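PDB 3LET: protein adenylyltransferase VopS from Vibrio parahaemolyticus, which transfers AMP from ATP to a specific threonine of the host Rho GTPases RhoA, Rac and Cdc42, blocking effector binding and actin assembly. Local coordinates for residues A[133-136]-A[137-141]. Numbering follows the deposited sequence.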
ATOM      1  N   ALA A 133      12.686   4.386   2.317  1.00 16.45           N
ATOM      2  CA  ALA A 133      12.964   5.808   2.533  1.00 17.33           C
ATOM      3  C   ALA A 133      11.814   6.393   3.361  1.00 24.48           C
ATOM      4  O   ALA A 133      12.046   7.174   4.287  1.00 14.76           O
ATOM      5  CB  ALA A 133      13.116   6.544   1.208  1.00 18.63           C
ATOM      6  N   ALA A 134      10.576   6.003   3.048  1.00 15.85           N
ATOM      7  CA  ALA A 134       9.431   6.528   3.813  1.00 16.30           C
ATOM      8  C   ALA A 134       9.499   5.969   5.223  1.00 14.04           C
ATOM      9  O   ALA A 134       9.240   6.673   6.197  1.00 21.01           O
ATOM     10  CB  ALA A 134       8.099   6.152   3.154  1.00 15.56           C
ATOM     11  N   GLN A 135       9.861   4.694   5.337  1.00 13.18           N
ATOM     12  CA  GLN A 135       9.883   4.013   6.611  1.00 13.37           C
ATOM     13  C   GLN A 135      10.910   4.659   7.573  1.00 15.42           C
ATOM     14  O   GLN A 135      10.634   4.810   8.765  1.00 17.45           O
ATOM     15  CB  GLN A 135      10.258   2.543   6.408  1.00 18.69           C
ATOM     16  CG  GLN A 135      10.170   1.714   7.666  1.00 19.93           C
ATOM     17  CD  GLN A 135      10.621   0.265   7.442  1.00 26.26           C
ATOM     18  OE1 GLN A 135      11.532   0.005   6.661  1.00 24.38           O
ATOM     19  NE2 GLN A 135       9.992  -0.672   8.141  1.00 21.13           N
ATOM     20  N   ARG A 136      12.085   5.004   7.068  1.00 15.92           N
ATOM     21  CA  ARG A 136      13.083   5.673   7.949  1.00 20.82           C
ATOM     22  C   ARG A 136      12.442   6.920   8.582  1.00 24.55           C
ATOM     23  O   ARG A 136      12.592   7.192   9.790  1.00 20.69           O
ATOM     24  CB  ARG A 136      14.342   6.079   7.176  1.00 19.67           C
ATOM     25  CG  ARG A 136      15.168   4.898   6.671  1.00 27.51           C
ATOM     26  CD  ARG A 136      16.269   5.288   5.644  1.00 17.55           C
ATOM     27  NE  ARG A 136      16.614   4.082   4.889  1.00 17.88           N
ATOM     28  CZ  ARG A 136      16.728   4.000   3.572  1.00 23.36           C
ATOM     29  NH1 ARG A 136      16.611   5.074   2.809  1.00 21.96           N
ATOM     30  NH2 ARG A 136      17.017   2.828   3.019  1.00 29.41           N
ATOM     31  N   HIS A 137      11.728   7.694   7.774  1.00 17.72           N
ATOM     32  CA  HIS A 137      11.140   8.921   8.290  1.00 20.31           C
ATOM     33  C   HIS A 137      10.012   8.626   9.290  1.00 25.43           C
ATOM     34  O   HIS A 137       9.954   9.190  10.387  1.00 18.05           O
ATOM     35  CB  HIS A 137      10.562   9.785   7.183  1.00 18.11           C
ATOM     36  CG  HIS A 137       9.865  10.999   7.714  1.00 24.36           C
ATOM     37  ND1 HIS A 137      10.554  12.110   8.156  1.00 23.47           N
ATOM     38  CD2 HIS A 137       8.557  11.243   7.970  1.00 25.96           C
ATOM     39  CE1 HIS A 137       9.697  13.006   8.611  1.00 34.93           C
ATOM     40  NE2 HIS A 137       8.478  12.502   8.519  1.00 24.51           N
ATOM     41  N   ILE A 138       9.098   7.755   8.882  1.00 17.59           N
ATOM     42  CA  ILE A 138       7.886   7.500   9.651  1.00 14.31           C
ATOM     43  C   ILE A 138       8.168   6.765  10.957  1.00 20.51           C
ATOM     44  O   ILE A 138       7.711   7.197  12.002  1.00 20.03           O
ATOM     45  CB  ILE A 138       6.835   6.771   8.788  1.00 13.56           C
ATOM     46  CG1 ILE A 138       6.396   7.728   7.679  1.00 15.87           C
ATOM     47  CG2 ILE A 138       5.649   6.354   9.644  1.00 21.30           C
ATOM     48  CD1 ILE A 138       5.643   7.094   6.541  1.00 15.91           C
ATOM     49  N   GLU A 139       8.941   5.684  10.914  1.00 14.55           N
ATOM     50  CA  GLU A 139       9.298   4.963  12.133  1.00 13.60           C
ATOM     51  C   GLU A 139      10.269   5.792  13.000  1.00 20.49           C
ATOM     52  O   GLU A 139      10.311   5.628  14.213  1.00 23.58           O
ATOM     53  CB  GLU A 139       9.862   3.580  11.799  1.00 17.67           C
ATOM     54  CG  GLU A 139       8.802   2.688  11.134  1.00 22.96           C
ATOM     55  CD  GLU A 139       9.215   1.221  10.987  1.00 35.66           C
ATOM     56  OE1 GLU A 139      10.359   0.863  11.346  1.00 26.41           O
ATOM     57  OE2 GLU A 139       8.380   0.419  10.510  1.00 19.46           O
ATOM     58  N   GLY A 140      10.994   6.715  12.375  1.00 22.17           N
ATOM     59  CA  GLY A 140      11.817   7.678  13.100  1.00 23.40           C
ATOM     60  C   GLY A 140      11.036   8.555  14.082  1.00 24.91           C
ATOM     61  O   GLY A 140      11.635   9.094  15.019  1.00 24.19           O
ATOM     62  N   LEU A 141       9.720   8.726  13.878  1.00 23.27           N
ATOM     63  CA  LEU A 141       8.918   9.586  14.747  1.00 20.22           C
ATOM     64  C   LEU A 141       8.794   8.957  16.139  1.00 30.17           C
ATOM     65  O   LEU A 141       8.658   9.646  17.140  1.00 30.99           O
ATOM     66  CB  LEU A 141       7.516   9.821  14.155  1.00 16.13           C
ATOM     67  CG  LEU A 141       7.431  10.492  12.787  1.00 21.04           C
ATOM     68  CD1 LEU A 141       5.992  10.451  12.250  1.00 25.49           C
ATOM     69  CD2 LEU A 141       7.937  11.928  12.883  1.00 26.37           C
TER
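Gln135 overlaps Glu139 one turn further along helix 113-139. The CG methylene of Gln135 packs against the carboxylate, with Glu139 CD at 3.5 Å. Beyond it the amide donates a hydrogen bond from Gln135 NE2 to Glu139 OE2, 3.1 Å long. The N-H points fairly straight at the oxygen (157°). The acceptor lies close to the amide plane, but the donor sits well above the carboxylate plane, and the two flat groups are turned 65° against each other. Gln135 runs extended with CG anti to its backbone N (chi1 -174°), while Glu139 has CG anti to its carbonyl carbon; with one helical turn between the residues, these torsions let the two polar ends meet. In the backbone, Glu139 N bonds to Gln135 O at 2.9 Å, the regular i to i+4 helical bond. Ile138 N makes the same backbone bond to Ala134 O. Ile138 CG1 also rests against that oxygen (3.4 Å), and its CD1 reaches Ala134 CB at 4.3 Å. These last turns of the helix pack against Tyr274 of helix 260-274 and Met244, His248 and Phe252 of helix 238-255. The next bond, Gly140 N to Arg136 O, is weak. His137 NE2 is hydrogen-bonded to Leu310 O, in helix 304-311. The i to i+4 amide-carboxylate pair therefore ties neighbouring turns through their side chains and may help stabilise the negative charge of Glu139.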